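Local coordinates for protein MIF (Toxoplasma gondii, PDB 4DH4) that belongs to the macrophage migration inhibitory factor family and assembles as a trimer of small alpha/beta subunits, at residues Cys7-Thr12 with Leu88-Asn93; Phe59-Ser64 with Tyr96-Asn101. All coordinates share one frame; numbering follows the deposited sequence. Where two conformers were deposited one is given.

From the N terminus the chain runs along strand 2-7 and leaves it in the loop at Cys7-Thr12, which is the first half of contact 1. After helix 13-31 and strand 39-44 it reaches strand 58-65, where contact 2 begins. Helix 70-88 then carries it back to Leu88-Asn93, closing contact 1 over 75 intervening residues, and strand 95-102 closes contact 2 over 31. The two closures therefore cross rather than nest. Contact 1 ties the connections leaving strand 2-7 and helix 70-88 together at one end of the fold, whereas contact 2 pairs two neighbouring strands within the sheet. Their centres lie about 17 Å apart.

Contact 1 (Cys7-Thr12 with Leu88-Asn93); sequences CPVAAT and LGVPKN
Cys7, Val9 and Ala11 meet Leu88 and Val90 where the end of strand 2-7 and the loop after it pass the C-terminal end of helix 70-88. Leu88 divides its two methyls between partners: CD1 lies 4.0 Å from Cys7 SG, while CD2 reaches Ala11 CB at 3.8 Å. Its chi2 of 175° turns the fork so that one methyl faces the sulfur and the other Ala11. A chi1 of -177° swings the Cys7 sulfur away from the backbone N and toward the second segment, where SG meets Val90 CG2 at 3.9 Å. The same Val90 methyl meets Val9 CG2 at 4.0 Å, the two branches passing one another and pointing opposite ways. A small residue at Ala11 lets the loop come close to the leucine, and the beta-branched valines give rigid methyls without needing long chains.

Cys7 SG also accepts a long hydrogen bond from Val9 N at 3.6 Å, within their own segment. Tyr42 of strand 39-44 bonds Val9 O and packs on Cys7, Ala11 and Leu88; Glu85 takes Lys92 N. Gly89, with positive phi, is the first residue to leave the helix. What joins the segments is apolar packing, shape-dependent rather than directional.

Contact 2 (Phe59-Ser64 with Tyr96-Asn101); sequences FIRVAS and YTTFTN. With SO4 (sulfate ion), chain B; SO4 (sulfate ion), chain C.
Arg61 and Thr98, parallel neighbours on one face of the sheet, both grip a sulfate ion, chain B, probably taken up from the crystallisation liquor. Arg61 NE donates to its O2 at 2.7 Å, and Thr98 OG1 donates to its O1 at 2.7 Å. A bend at chi3 (69°) turns the guanidinium so that its edge serves two anions, with NH1 reaching O2 of the chain C sulfate, probably of the same origin, at 2.9 Å in a nearly straight bond (176°). A chi1 of 67° turns Thr98 OG1 to where it can also accept from a water that donates to Ile60 O at 2.7 Å.

Beneath these groups the strands form the parallel pair of the beta-alpha-beta unit 58-65, 70-88, 95-102. Val62 N to Thr98 O (2.9 Å) and Thr100 N to Val62 O (2.9 Å) are two of its five backbone bonds. On the opposite face helix 70-88 packs over Phe99, whose apolar ring suits Ile76 and Asn73, and over compact, branched Thr97 at Ala77.

Further out, Tyr96-Thr98 pair antiparallel with a strand of the second subunit, extending the sheet across the interface. Lys2 and Lys102 of this chain and of the second subunit, with Arg61 of the second and third subunits, also bond the sulfates, whose negative charge would offset the gathered arginines.

Contact 1 (Cys7-Thr12 with Leu88-Asn93)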
loop_
_atom_site.group_PDB
_atom_site.type_symbol
_atom_site.label_atom_id
_atom_site.label_comp_id
_atom_site.label_asym_id
_atom_site.label_seq_id
_atom_site.Cartn_x
_atom_site.Cartn_y
_atom_site.Cartn_z
ATOM N N CYS A 7 9.625 -1.599 4.988
ATOM C CA CYS A 7 10.790 -2.368 5.422
ATOM C C CYS A 7 10.681 -2.685 6.918
ATOM O O CYS A 7 10.178 -1.863 7.678
ATOM C CB CYS A 7 12.054 -1.559 5.120
ATOM S SG CYS A 7 13.600 -2.373 5.503
ATOM N N PRO A 8 11.104 -3.895 7.336
ATOM C CA PRO A 8 11.053 -4.229 8.768
ATOM C C PRO A 8 12.100 -3.508 9.633
ATOM O O PRO A 8 11.962 -3.486 10.863
ATOM C CB PRO A 8 11.268 -5.749 8.801
ATOM C CG PRO A 8 11.878 -6.108 7.508
ATOM C CD PRO A 8 11.573 -5.025 6.509
ATOM N N VAL A 9 13.113 -2.915 9.001
ATOM C CA VAL A 9 14.214 -2.256 9.729
ATOM C C VAL A 9 13.708 -1.104 10.608
ATOM O O VAL A 9 12.963 -0.233 10.152
ATOM C CB VAL A 9 15.345 -1.778 8.770
ATOM C CG1 VAL A 9 16.340 -0.866 9.487
ATOM C CG2 VAL A 9 16.076 -2.971 8.148
ATOM N N ALA A 10 14.105 -1.123 11.881
ATOM C CA ALA A 10 13.728 -0.078 12.821
ATOM C C ALA A 10 14.616 1.149 12.622
ATOM O O ALA A 10 15.517 1.423 13.423
ATOM C CB ALA A 10 13.812 -0.596 14.262
ATOM N N ALA A 11 14.366 1.878 11.537
ATOM C CA ALA A 11 15.171 3.041 11.183
ATOM C C ALA A 11 14.895 4.206 12.116
ATOM O O ALA A 11 13.740 4.511 12.430
ATOM C CB ALA A 11 14.918 3.449 9.739
ATOM N N THR A 12 15.971 4.839 12.572
ATOM C CA THR A 12 15.877 6.059 13.357
ATOM C C THR A 12 15.391 7.162 12.432
ATOM O O THR A 12 15.720 7.148 11.244
ATOM C CB THR A 12 17.247 6.459 13.971
ATOM O OG1 THR A 12 18.228 6.624 12.934
ATOM C CG2 THR A 12 17.723 5.396 14.946
ATOM N N LEU A 88 19.901 1.688 5.190
ATOM C CA LEU A 88 19.229 0.667 6.006
ATOM C C LEU A 88 20.026 -0.627 6.165
ATOM O O LEU A 88 19.723 -1.435 7.042
ATOM C CB LEU A 88 17.827 0.347 5.457
ATOM C CG LEU A 88 16.843 1.496 5.190
ATOM C CD1 LEU A 88 15.570 0.967 4.533
ATOM C CD2 LEU A 88 16.505 2.275 6.454
ATOM N N GLY A 89 21.029 -0.817 5.310
ATOM C CA GLY A 89 21.837 -2.036 5.302
ATOM C C GLY A 89 21.204 -3.209 4.572
ATOM O O GLY A 89 21.723 -4.325 4.627
ATOM N N VAL A 90 20.084 -2.960 3.891
ATOM C CA VAL A 90 19.367 -4.002 3.154
ATOM C C VAL A 90 20.029 -4.214 1.796
ATOM O O VAL A 90 20.168 -3.259 1.036
ATOM C CB VAL A 90 17.862 -3.630 2.947
ATOM C CG1 VAL A 90 17.131 -4.718 2.154
ATOM C CG2 VAL A 90 17.170 -3.374 4.283
ATOM N N PRO A 91 20.427 -5.466 1.479
ATOM C CA PRO A 91 21.071 -5.759 0.198
ATOM C C PRO A 91 20.139 -5.361 -0.935
ATOM O O PRO A 91 18.948 -5.666 -0.876
ATOM C CB PRO A 91 21.238 -7.283 0.218
ATOM C CG PRO A 91 21.171 -7.665 1.648
ATOM C CD PRO A 91 20.277 -6.676 2.312
ATOM N N LYS A 92 20.666 -4.688 -1.951
ATOM C CA LYS A 92 19.796 -4.196 -3.017
ATOM C C LYS A 92 19.065 -5.311 -3.757
ATOM O O LYS A 92 17.924 -5.123 -4.180
ATOM C CB LYS A 92 20.491 -3.203 -3.963
ATOM C CG LYS A 92 21.729 -3.674 -4.683
ATOM C CD LYS A 92 22.224 -2.549 -5.595
ATOM C CE LYS A 92 23.675 -2.713 -5.972
ATOM N NZ LYS A 92 24.126 -1.542 -6.779
ATOM N N ASN A 93 19.696 -6.483 -3.859
ATOM C CA ASN A 93 19.055 -7.651 -4.477
ATOM C C ASN A 93 17.920 -8.283 -3.659
ATOM O O ASN A 93 17.287 -9.243 -4.111
ATOM C CB ASN A 93 20.091 -8.710 -4.923
ATOM C CG ASN A 93 20.722 -9.482 -3.759
ATOM O OD1 ASN A 93 20.383 -9.299 -2.582
ATOM N ND2 ASN A 93 21.663 -10.360 -4.099
#

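Contact 2 (Phe59-Ser64 with Tyr96-Asn101)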
loop_
_atom_site.group_PDB
_atom_site.type_symbol
_atom_site.label_atom_id
_atom_site.label_comp_id
_atom_site.label_asym_id
_atom_site.label_seq_id
_atom_site.Cartn_x
_atom_site.Cartn_y
_atom_site.Cartn_z
ATOM N N PHE A 59 10.298 -3.606 0.191
ATOM C CA PHE A 59 9.626 -3.306 -1.056
ATOM C C PHE A 59 9.206 -1.858 -1.105
ATOM O O PHE A 59 8.854 -1.247 -0.083
ATOM C CB PHE A 59 8.492 -4.281 -1.366
ATOM C CG PHE A 59 7.222 -3.959 -0.684
ATOM C CD1 PHE A 59 7.024 -4.312 0.638
ATOM C CD2 PHE A 59 6.215 -3.292 -1.361
ATOM C CE1 PHE A 59 5.835 -3.995 1.268
ATOM C CE2 PHE A 59 5.027 -2.978 -0.742
ATOM C CZ PHE A 59 4.829 -3.336 0.576
ATOM N N ILE A 60 9.292 -1.275 -2.289
ATOM C CA ILE A 60 8.915 0.116 -2.421
ATOM C C ILE A 60 7.939 0.276 -3.581
ATOM O O ILE A 60 8.072 -0.373 -4.624
ATOM C CB ILE A 60 10.152 1.095 -2.472
ATOM C CG1 ILE A 60 10.529 1.503 -3.892
ATOM C CG2 ILE A 60 11.368 0.540 -1.709
ATOM C CD1 ILE A 60 9.811 2.731 -4.364
ATOM N N ARG A 61 6.947 1.127 -3.367
ATOM C CA ARG A 61 5.908 1.386 -4.359
ATOM C C ARG A 61 6.097 2.780 -4.913
ATOM O O ARG A 61 6.089 3.753 -4.150
ATOM C CB ARG A 61 4.510 1.280 -3.732
ATOM C CG ARG A 61 4.167 -0.066 -3.108
ATOM C CD ARG A 61 2.663 -0.155 -2.838
ATOM N NE ARG A 61 1.909 -0.217 -4.092
ATOM C CZ ARG A 61 1.061 0.716 -4.514
ATOM N NH1 ARG A 61 0.818 1.798 -3.773
ATOM N NH2 ARG A 61 0.442 0.559 -5.676
ATOM N N VAL A 62 6.276 2.897 -6.226
ATOM C CA VAL A 62 6.360 4.220 -6.849
ATOM C C VAL A 62 5.298 4.437 -7.931
ATOM O O VAL A 62 5.096 3.592 -8.801
ATOM C CB VAL A 62 7.822 4.612 -7.309
ATOM C CG1 VAL A 62 8.729 3.402 -7.403
ATOM C CG2 VAL A 62 7.829 5.453 -8.595
ATOM N N ALA A 63 4.621 5.578 -7.835
ATOM C CA ALA A 63 3.501 5.940 -8.721
ATOM C C ALA A 63 3.732 7.317 -9.316
ATOM O O ALA A 63 4.284 8.199 -8.662
ATOM C CB ALA A 63 2.182 5.938 -7.944
ATOM N N SER A 64 3.298 7.503 -10.558
ATOM C CA SER A 64 3.431 8.788 -11.215
ATOM C C SER A 64 2.341 8.930 -12.262
ATOM O O SER A 64 1.835 7.930 -12.785
ATOM C CB SER A 64 4.810 8.911 -11.880
ATOM O OG SER A 64 4.976 10.207 -12.444
ATOM N N TYR A 96 12.419 -5.184 -3.746
ATOM C CA TYR A 96 11.497 -5.103 -4.877
ATOM C C TYR A 96 10.971 -3.686 -4.989
ATOM O O TYR A 96 10.508 -3.113 -4.000
ATOM C CB TYR A 96 10.295 -6.033 -4.702
ATOM C CG TYR A 96 10.435 -7.453 -5.230
ATOM C CD1 TYR A 96 11.458 -7.813 -6.125
ATOM C CD2 TYR A 96 9.499 -8.432 -4.863
ATOM C CE1 TYR A 96 11.561 -9.128 -6.607
ATOM C CE2 TYR A 96 9.588 -9.737 -5.345
ATOM C CZ TYR A 96 10.619 -10.076 -6.218
ATOM O OH TYR A 96 10.710 -11.370 -6.700
ATOM N N THR A 97 11.039 -3.127 -6.192
ATOM C CA THR A 97 10.405 -1.843 -6.486
ATOM C C THR A 97 9.380 -2.075 -7.592
ATOM O O THR A 97 9.718 -2.637 -8.634
ATOM C CB THR A 97 11.435 -0.776 -6.929
ATOM O OG1 THR A 97 12.467 -0.644 -5.941
ATOM C CG2 THR A 97 10.757 0.572 -7.101
ATOM N N THR A 98 8.131 -1.678 -7.349
ATOM C CA THR A 98 7.084 -1.796 -8.376
ATOM C C THR A 98 6.518 -0.432 -8.725
ATOM O O THR A 98 6.453 0.469 -7.874
ATOM C CB THR A 98 5.952 -2.784 -7.980
ATOM O OG1 THR A 98 5.207 -2.267 -6.870
ATOM C CG2 THR A 98 6.523 -4.153 -7.626
ATOM N N PHE A 99 6.103 -0.299 -9.981
ATOM C CA PHE A 99 5.748 0.984 -10.572
ATOM C C PHE A 99 4.315 0.974 -11.069
ATOM O O PHE A 99 3.840 -0.031 -11.613
ATOM C CB PHE A 99 6.721 1.317 -11.705
ATOM C CG PHE A 99 8.146 1.452 -11.243
ATOM C CD1 PHE A 99 8.684 2.711 -10.959
ATOM C CD2 PHE A 99 8.944 0.324 -11.055
ATOM C CE1 PHE A 99 9.994 2.841 -10.502
ATOM C CE2 PHE A 99 10.270 0.451 -10.586
ATOM C CZ PHE A 99 10.782 1.706 -10.318
ATOM N N THR A 100 3.631 2.098 -10.874
ATOM C CA THR A 100 2.234 2.233 -11.277
ATOM C C THR A 100 2.033 3.547 -12.018
ATOM O O THR A 100 2.361 4.619 -11.494
ATOM C CB THR A 100 1.289 2.154 -10.049
ATOM O OG1 THR A 100 1.486 0.901 -9.370
ATOM C CG2 THR A 100 -0.171 2.272 -10.477
ATOM N N ASN A 101 1.531 3.450 -13.249
ATOM C CA ASN A 101 1.158 4.627 -14.026
ATOM C C ASN A 101 -0.286 5.017 -13.738
ATOM O O ASN A 101 -1.222 4.223 -13.952
ATOM C CB ASN A 101 1.314 4.381 -15.524
ATOM C CG ASN A 101 0.832 5.566 -16.347
ATOM O OD1 ASN A 101 -0.155 5.475 -17.090
ATOM N ND2 ASN A 101 1.500 6.692 -16.187
HETATM S S SO4 B . 1.857 -2.911 -6.737
HETATM O O1 SO4 B . 2.959 -3.797 -7.112
HETATM O O2 SO4 B . 1.981 -2.618 -5.317
HETATM O O3 SO4 B . 1.958 -1.708 -7.540
HETATM O O4 SO4 B . 0.604 -3.622 -6.998
HETATM S S SO4 C . -1.360 4.046 -6.252
HETATM O O1 SO4 C . -1.240 5.485 -6.492
HETATM O O2 SO4 C . -1.016 3.793 -4.861
HETATM O O3 SO4 C . -2.727 3.659 -6.540
HETATM O O4 SO4 C . -0.415 3.366 -7.139
HETATM O O HOH W 1 6.634 -2.693 -4.504
#